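Local structure of second substrate binding domain of putative amino acid ABC transporter (Streptococcus pneumoniae, 4OEN) at residues A[85-90]-A[159-164]; A[89-94]-A[180-185]. The protein probably captures an amino acid and delivers it to the membrane part of an ABC transporter for uptake. All blocks are in the same frame, centred on the assembly; numbering follows the deposited sequence. Where two conformers were deposited one is given.

Overall arrangement
Two long strands and one helix meet here. Of these three elements, strand 87-96 comes first and takes part in both contacts. The chain returns to it at 159-164, where strand 155-159 gives way to helix 160-168; interaction 1 closes this loop of 68 residues. The chain then comes back along strand 180-190, and interaction 2 closes a loop of 85 residues. Both loops start from the same stretch of strand 87-96, so the shorter overlaps the longer. The contacts share Ala89 and Asn90, with centres about 6 Å apart. Strands 87-96 and 180-190 probably form the hinge crossing between the two lobes, as in other type II binding proteins, and helix 160-168 packs beside it.

Interaction 1: A[85-90]-A[159-164]; sequences SYYTAN and DEPVLK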
ATOM      1  N   SER A  85     -12.531  -1.081  -3.438  1.00 16.12           N
ATOM      2  CA  SER A  85     -11.081  -1.044  -3.403  1.00 13.79           C
ATOM      3  C   SER A  85     -10.537  -0.001  -4.361  1.00 13.68           C
ATOM      4  O   SER A  85     -10.979   0.071  -5.513  1.00 18.69           O
ATOM      5  CB  SER A  85     -10.501  -2.414  -3.759  1.00 19.42           C
ATOM      6  OG  SER A  85      -9.078  -2.371  -3.736  1.00 19.50           O
ATOM      7  N   TYR A  86      -9.557   0.783  -3.914  1.00 13.08           N
ATOM      8  CA  TYR A  86      -8.874   1.688  -4.828  1.00 13.74           C
ATOM      9  C   TYR A  86      -7.463   1.215  -5.146  1.00 15.73           C
ATOM     10  O   TYR A  86      -6.757   1.850  -5.925  1.00 15.81           O
ATOM     11  CB  TYR A  86      -8.834   3.123  -4.280  1.00 13.33           C
ATOM     12  CG  TYR A  86      -8.085   3.341  -2.984  1.00 12.83           C
ATOM     13  CD1 TYR A  86      -6.714   3.576  -2.971  1.00 13.24           C
ATOM     14  CD2 TYR A  86      -8.757   3.355  -1.778  1.00 12.69           C
ATOM     15  CE1 TYR A  86      -6.038   3.785  -1.767  1.00 12.77           C
ATOM     16  CE2 TYR A  86      -8.082   3.568  -0.566  1.00 15.27           C
ATOM     17  CZ  TYR A  86      -6.726   3.789  -0.580  1.00 15.98           C
ATOM     18  OH  TYR A  86      -6.042   4.002   0.605  1.00 17.85           O
ATOM     19  N   TYR A  87      -7.057   0.091  -4.565  1.00 14.40           N
ATOM     20  CA  TYR A  87      -5.714  -0.424  -4.815  1.00 13.54           C
ATOM     21  C   TYR A  87      -5.609  -1.869  -4.379  1.00 12.75           C
ATOM     22  O   TYR A  87      -5.891  -2.192  -3.220  1.00 15.66           O
ATOM     23  CB  TYR A  87      -4.662   0.414  -4.079  1.00 17.06           C
ATOM     24  CG  TYR A  87      -3.251   0.025  -4.443  1.00 14.99           C
ATOM     25  CD1 TYR A  87      -2.723   0.358  -5.689  1.00 16.98           C
ATOM     26  CD2 TYR A  87      -2.449  -0.680  -3.553  1.00 15.25           C
ATOM     27  CE1 TYR A  87      -1.436   0.000  -6.030  1.00 17.73           C
ATOM     28  CE2 TYR A  87      -1.151  -1.037  -3.888  1.00 16.97           C
ATOM     29  CZ  TYR A  87      -0.655  -0.690  -5.127  1.00 15.11           C
ATOM     30  OH  TYR A  87       0.626  -1.039  -5.491  1.00 15.22           O
ATOM     31  N   THR A  88      -5.206  -2.734  -5.305  1.00 14.16           N
ATOM     32  CA  THR A  88      -4.942  -4.127  -4.975  1.00 13.59           C
ATOM     33  C   THR A  88      -3.502  -4.263  -4.554  1.00 12.79           C
ATOM     34  O   THR A  88      -2.596  -3.993  -5.347  1.00 16.70           O
ATOM     35  CB  THR A  88      -5.213  -5.063  -6.153  1.00 16.28           C
ATOM     36  OG1 THR A  88      -6.588  -4.951  -6.533  1.00 19.59           O
ATOM     37  CG2 THR A  88      -4.902  -6.520  -5.760  1.00 17.63           C
ATOM     38  N   ALA A  89      -3.312  -4.683  -3.307  1.00 15.36           N
ATOM     39  CA  ALA A  89      -1.986  -4.796  -2.719  1.00 19.26           C
ATOM     40  C   ALA A  89      -1.387  -6.146  -3.064  1.00 15.27           C
ATOM     41  O   ALA A  89      -2.021  -7.176  -2.871  1.00 16.31           O
ATOM     42  CB  ALA A  89      -2.052  -4.618  -1.218  1.00 20.90           C
ATOM     43  N   ASN A  90      -0.175  -6.116  -3.602  1.00 15.15           N
ATOM     44  CA  ASN A  90       0.532  -7.329  -3.979  1.00 11.95           C
ATOM     45  C   ASN A  90       1.820  -7.470  -3.208  1.00 13.55           C
ATOM     46  O   ASN A  90       2.372  -6.483  -2.734  1.00 16.07           O
ATOM     47  CB  ASN A  90       0.893  -7.332  -5.471  1.00 13.15           C
ATOM     48  CG  ASN A  90      -0.311  -7.239  -6.383  1.00 19.52           C
ATOM     49  OD1 ASN A  90      -1.296  -7.941  -6.210  1.00 21.85           O
ATOM     50  ND2 ASN A  90      -0.218  -6.382  -7.387  1.00 22.39           N
ATOM     51  N   ASP A 159       6.380  -5.675  -0.235  1.00 14.47           N
ATOM     52  CA  ASP A 159       5.127  -5.073  -0.648  1.00 11.61           C
ATOM     53  C   ASP A 159       5.330  -4.294  -1.940  1.00 14.98           C
ATOM     54  O   ASP A 159       6.243  -3.456  -2.034  1.00 15.02           O
ATOM     55  CB  ASP A 159       4.603  -4.128   0.435  1.00 12.80           C
ATOM     56  CG  ASP A 159       4.211  -4.857   1.691  1.00 18.03           C
ATOM     57  OD1 ASP A 159       3.410  -5.803   1.576  1.00 22.16           O
ATOM     58  OD2 ASP A 159       4.697  -4.489   2.786  1.00 23.28           O
ATOM     59  N   GLU A 160       4.460  -4.544  -2.912  1.00 11.56           N
ATOM     60  CA  GLU A 160       4.585  -3.880  -4.200  1.00 14.82           C
ATOM     61  C   GLU A 160       4.531  -2.337  -4.128  1.00 13.08           C
ATOM     62  O   GLU A 160       5.366  -1.685  -4.734  1.00 11.48           O
ATOM     63  CB  GLU A 160       3.534  -4.393  -5.191  1.00 12.96           C
ATOM     64  CG  GLU A 160       3.527  -3.573  -6.471  1.00 11.93           C
ATOM     65  CD  GLU A 160       2.742  -4.203  -7.594  1.00 16.42           C
ATOM     66  OE1 GLU A 160       2.549  -5.445  -7.598  1.00 17.85           O
ATOM     67  OE2 GLU A 160       2.328  -3.439  -8.501  1.00 21.86           O
ATOM     68  N   PRO A 161       3.585  -1.742  -3.365  1.00 12.77           N
ATOM     69  CA  PRO A 161       3.613  -0.270  -3.395  1.00 13.66           C
ATOM     70  C   PRO A 161       4.880   0.326  -2.780  1.00 15.37           C
ATOM     71  O   PRO A 161       5.315   1.403  -3.174  1.00 16.72           O
ATOM     72  CB  PRO A 161       2.368   0.121  -2.588  1.00 16.97           C
ATOM     73  CG  PRO A 161       2.005  -1.092  -1.790  1.00 14.99           C
ATOM     74  CD  PRO A 161       2.430  -2.263  -2.613  1.00 14.20           C
ATOM     75  N   VAL A 162       5.480  -0.390  -1.835  1.00 16.93           N
ATOM     76  CA  VAL A 162       6.714   0.083  -1.210  1.00 17.79           C
ATOM     77  C   VAL A 162       7.869  -0.003  -2.188  1.00 18.19           C
ATOM     78  O   VAL A 162       8.634   0.957  -2.372  1.00 17.39           O
ATOM     79  CB  VAL A 162       7.035  -0.729   0.070  1.00 22.91           C
ATOM     80  CG1 VAL A 162       8.432  -0.412   0.574  1.00 23.42           C
ATOM     81  CG2 VAL A 162       6.003  -0.438   1.144  1.00 25.82           C
ATOM     82  N   LEU A 163       7.977  -1.151  -2.843  1.00 15.45           N
ATOM     83  CA  LEU A 163       9.022  -1.349  -3.833  1.00 19.17           C
ATOM     84  C   LEU A 163       8.852  -0.405  -5.019  1.00 15.39           C
ATOM     85  O   LEU A 163       9.824   0.215  -5.449  1.00 16.43           O
ATOM     86  CB  LEU A 163       9.042  -2.793  -4.315  1.00 22.04           C
ATOM     87  CG  LEU A 163      10.222  -3.638  -3.840  1.00 29.52           C
ATOM     88  CD1 LEU A 163      10.033  -5.088  -4.277  1.00 32.59           C
ATOM     89  CD2 LEU A 163      11.525  -3.053  -4.383  1.00 26.40           C
ATOM     90  N   LYS A 164       7.636  -0.276  -5.553  1.00 17.56           N
ATOM     91  CA  LYS A 164       7.411   0.598  -6.706  0.50 17.77           C
ATOM     92  C   LYS A 164       7.656   2.067  -6.356  1.00 12.67           C
ATOM     93  O   LYS A 164       8.138   2.837  -7.178  1.00 15.57           O
ATOM     94  CB  LYS A 164       5.987   0.431  -7.250  0.50 17.62           C
ATOM     95  CG  LYS A 164       5.722  -0.888  -7.969  0.50 25.41           C
ATOM     96  CD  LYS A 164       6.098  -0.827  -9.437  0.50 29.94           C
ATOM     97  CE  LYS A 164       5.616  -2.065 -10.181  0.50 26.69           C
ATOM     98  NZ  LYS A 164       4.129  -2.152 -10.264  0.50 26.35           N
TER
HETATM   99  O   HOH W   1       1.456  -0.912  -7.986  1.00 19.21           O
HETATM  100  O   HOH W   2       1.512  -4.972  -0.586  1.00 23.99           O
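Asn90 and Glu160 meet twice, once through the backbone and once through their side chains. The backbone N of Glu160, in the first turn of helix 160-168, donates to Asn90 O at 2.9 Å. The bond is nearly straight, with an angle of 171° at the hydrogen. Asn90 O also accepts a hydrogen bond from a water, which donates in turn to Asp159 OD1. One strand carbonyl therefore takes a helix N-H and a water. Asp159 holds the N-cap position, but its side chain makes no capping bond. The N-H of Glu160 is satisfied by the strand instead.

The two side chains lie side by side and point the same way. Asn90 ND2 donates to Glu160 OE1 at 2.9 Å. The acceptor lies close to the amide plane, but the N-H comes from above the carboxylate plane. Glu160 CG is anti to its backbone N (chi1 172°) and the chain stays extended beyond it, which carries the carboxylate out alongside the Asn90 amide. In one of its two conformers, Lys164, one helical turn on, forms a salt bridge through NZ with the other oxygen, Glu160 OE2, at 2.8 Å. A water also donates to OE2 and lies 2.6 Å from Tyr87 OH, joining the phenol to the carboxylate.

Tyr87 reaches the helix start with the end of its ring. CE2 lies 3.8 Å from Pro161 CG, and Pro161 CD sits at the ring edge. Pro161 also touches Pro15 and Phe16. Leu222 of helix 213-222 touches both Tyr87 and Lys164.

Both carboxylate oxygens of Glu160 thus have partners. Asn90, the water and, in one conformer, Lys164 donate to it, which probably favours the charged form. The Asn90 bonds, together with the Tyr87 water bridge, tie the start of the helix to strand 87-96.

Interaction 2: A[89-94]-A[180-185]; sequences ANTILG and TPIGET
Ala89 O is gripped by two successive backbone N-H groups of the opposite strand. Ile182 N donates to it at 2.8 Å, almost straight and in the carbonyl plane. Gly183 N gives a longer bond of 3.3 Å to the same oxygen. Ile182 and Gly183 both face Ala89, which makes this a classic beta bulge in an antiparallel pair. Ala89 N returns a bond to Gly183 O at 2.8 Å. Beyond the bulge, Thr91 and Thr180 form a hydrogen-bonded pair: each N donates to the other's O, both at 2.9 Å. Between these pairs, Asn90 CA lies 3.2 Å from Thr180 O in a CA-H...O contact.

The side chain of Ile182 folds over the neighbouring strand. Its CG1 sits between the backbone N and the carbonyl carbon (chi1 62°), which puts CG1 3.2 Å from Ala89 O. Its CG2 meets Thr91 CG2 at 3.8 Å, and these two side chains cross at about a right angle.

Thr91 OG1 is hydrogen-bonded to Ser120. Phe123 of helix 119-126 touches Thr180, and Ala119 touches Ile182. Along its other edge, strand 87-96 pairs antiparallel with strand 155-159.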
ATOM      1  N   ALA A  89      -3.312  -4.683  -3.307  1.00 15.36           N
ATOM      2  CA  ALA A  89      -1.986  -4.796  -2.719  1.00 19.26           C
ATOM      3  C   ALA A  89      -1.387  -6.146  -3.064  1.00 15.27           C
ATOM      4  O   ALA A  89      -2.021  -7.176  -2.871  1.00 16.31           O
ATOM      5  CB  ALA A  89      -2.052  -4.618  -1.218  1.00 20.90           C
ATOM      6  N   ASN A  90      -0.175  -6.116  -3.602  1.00 15.15           N
ATOM      7  CA  ASN A  90       0.532  -7.329  -3.979  1.00 11.95           C
ATOM      8  C   ASN A  90       1.820  -7.470  -3.208  1.00 13.55           C
ATOM      9  O   ASN A  90       2.372  -6.483  -2.734  1.00 16.07           O
ATOM     10  CB  ASN A  90       0.893  -7.332  -5.471  1.00 13.15           C
ATOM     11  CG  ASN A  90      -0.311  -7.239  -6.383  1.00 19.52           C
ATOM     12  OD1 ASN A  90      -1.296  -7.941  -6.210  1.00 21.85           O
ATOM     13  ND2 ASN A  90      -0.218  -6.382  -7.387  1.00 22.39           N
ATOM     14  N   THR A  91       2.295  -8.714  -3.099  1.00 15.20           N
ATOM     15  CA  THR A  91       3.688  -8.982  -2.772  1.00 11.44           C
ATOM     16  C   THR A  91       4.405  -9.200  -4.108  1.00 13.08           C
ATOM     17  O   THR A  91       3.814  -9.723  -5.041  1.00 15.89           O
ATOM     18  CB  THR A  91       3.843 -10.216  -1.843  1.00 14.97           C
ATOM     19  OG1 THR A  91       5.231 -10.459  -1.634  1.00 20.18           O
ATOM     20  CG2 THR A  91       3.228 -11.439  -2.455  1.00 20.13           C
ATOM     21  N   ILE A  92       5.656  -8.769  -4.202  1.00 13.20           N
ATOM     22  CA  ILE A  92       6.358  -8.812  -5.486  1.00 12.72           C
ATOM     23  C   ILE A  92       7.847  -9.008  -5.270  1.00 14.21           C
ATOM     24  O   ILE A  92       8.406  -8.603  -4.250  1.00 13.84           O
ATOM     25  CB  ILE A  92       6.071  -7.512  -6.299  1.00 16.18           C
ATOM     26  CG1 ILE A  92       6.394  -7.683  -7.778  1.00 14.18           C
ATOM     27  CG2 ILE A  92       6.801  -6.310  -5.719  1.00 12.86           C
ATOM     28  CD1 ILE A  92       5.849  -6.532  -8.621  1.00 15.86           C
ATOM     29  N   LEU A  93       8.485  -9.674  -6.222  1.00 13.34           N
ATOM     30  CA  LEU A  93       9.927  -9.872  -6.171  1.00 15.91           C
ATOM     31  C   LEU A  93      10.687  -8.610  -6.599  1.00 16.67           C
ATOM     32  O   LEU A  93      10.316  -7.946  -7.574  1.00 17.16           O
ATOM     33  CB  LEU A  93      10.337 -11.042  -7.082  1.00 13.87           C
ATOM     34  CG  LEU A  93      11.738 -11.596  -6.812  1.00 15.14           C
ATOM     35  CD1 LEU A  93      11.724 -12.554  -5.624  1.00 15.59           C
ATOM     36  CD2 LEU A  93      12.309 -12.270  -8.066  1.00 18.93           C
ATOM     37  N   GLY A  94      11.769  -8.298  -5.894  1.00 14.07           N
ATOM     38  CA  GLY A  94      12.646  -7.192  -6.273  1.00 14.01           C
ATOM     39  C   GLY A  94      14.061  -7.691  -6.498  1.00 14.03           C
ATOM     40  O   GLY A  94      14.534  -8.534  -5.738  1.00 14.36           O
ATOM     41  N   THR A 180       1.792 -10.975  -6.635  1.00 14.60           N
ATOM     42  CA  THR A 180       0.730 -11.861  -6.176  1.00 17.81           C
ATOM     43  C   THR A 180      -0.127 -11.094  -5.183  1.00 13.37           C
ATOM     44  O   THR A 180       0.391 -10.529  -4.208  1.00 16.73           O
ATOM     45  CB  THR A 180       1.286 -13.139  -5.507  1.00 16.66           C
ATOM     46  OG1 THR A 180       1.892 -13.972  -6.503  1.00 23.63           O
ATOM     47  CG2 THR A 180       0.184 -13.923  -4.834  1.00 17.23           C
ATOM     48  N   PRO A 181      -1.445 -11.074  -5.422  1.00 18.60           N
ATOM     49  CA  PRO A 181      -2.373 -10.310  -4.590  0.50 17.43           C
ATOM     50  C   PRO A 181      -2.392 -10.783  -3.145  1.00 18.70           C
ATOM     51  O   PRO A 181      -2.429 -11.990  -2.881  1.00 22.58           O
ATOM     52  CB  PRO A 181      -3.729 -10.548  -5.265  0.50 17.84           C
ATOM     53  CG  PRO A 181      -3.569 -11.842  -5.986  0.50 20.12           C
ATOM     54  CD  PRO A 181      -2.149 -11.835  -6.474  0.50 20.30           C
ATOM     55  N   ILE A 182      -2.357  -9.832  -2.221  1.00 18.93           N
ATOM     56  CA  ILE A 182      -2.449 -10.167  -0.807  1.00 22.29           C
ATOM     57  C   ILE A 182      -3.654  -9.484  -0.169  1.00 29.07           C
ATOM     58  O   ILE A 182      -4.065  -9.847   0.931  1.00 31.97           O
ATOM     59  CB  ILE A 182      -1.152  -9.800  -0.055  1.00 28.27           C
ATOM     60  CG1 ILE A 182      -0.871  -8.305  -0.114  1.00 29.91           C
ATOM     61  CG2 ILE A 182       0.026 -10.581  -0.629  1.00 34.54           C
ATOM     62  CD1 ILE A 182       0.455  -7.914   0.520  1.00 33.31           C
ATOM     63  N   GLY A 183      -4.249  -8.519  -0.866  1.00 22.05           N
ATOM     64  CA  GLY A 183      -5.430  -7.875  -0.322  1.00 24.78           C
ATOM     65  C   GLY A 183      -5.891  -6.649  -1.075  1.00 22.07           C
ATOM     66  O   GLY A 183      -5.306  -6.273  -2.086  1.00 19.48           O
ATOM     67  N   GLU A 184      -6.948  -6.032  -0.565  1.00 17.72           N
ATOM     68  CA  GLU A 184      -7.490  -4.820  -1.147  1.00 16.18           C
ATOM     69  C   GLU A 184      -7.356  -3.673  -0.170  1.00 14.77           C
ATOM     70  O   GLU A 184      -7.276  -3.869   1.049  1.00 18.31           O
ATOM     71  CB  GLU A 184      -8.962  -5.007  -1.524  1.00 17.92           C
ATOM     72  CG  GLU A 184      -9.239  -6.210  -2.412  1.00 18.93           C
ATOM     73  CD  GLU A 184      -8.598  -6.094  -3.783  1.00 24.52           C
ATOM     74  OE1 GLU A 184      -8.233  -4.968  -4.193  1.00 24.24           O
ATOM     75  OE2 GLU A 184      -8.471  -7.134  -4.456  1.00 27.64           O
ATOM     76  N   THR A 185      -7.349  -2.470  -0.720  1.00 14.18           N
ATOM     77  CA  THR A 185      -7.132  -1.269   0.057  1.00 13.63           C
ATOM     78  C   THR A 185      -8.351  -0.382  -0.130  1.00 15.68           C
ATOM     79  O   THR A 185      -8.776  -0.163  -1.256  1.00 14.56           O
ATOM     80  CB  THR A 185      -5.866  -0.524  -0.406  1.00 17.95           C
ATOM     81  OG1 THR A 185      -4.828  -1.472  -0.689  1.00 17.77           O
ATOM     82  CG2 THR A 185      -5.398   0.456   0.647  1.00 20.04           C
TER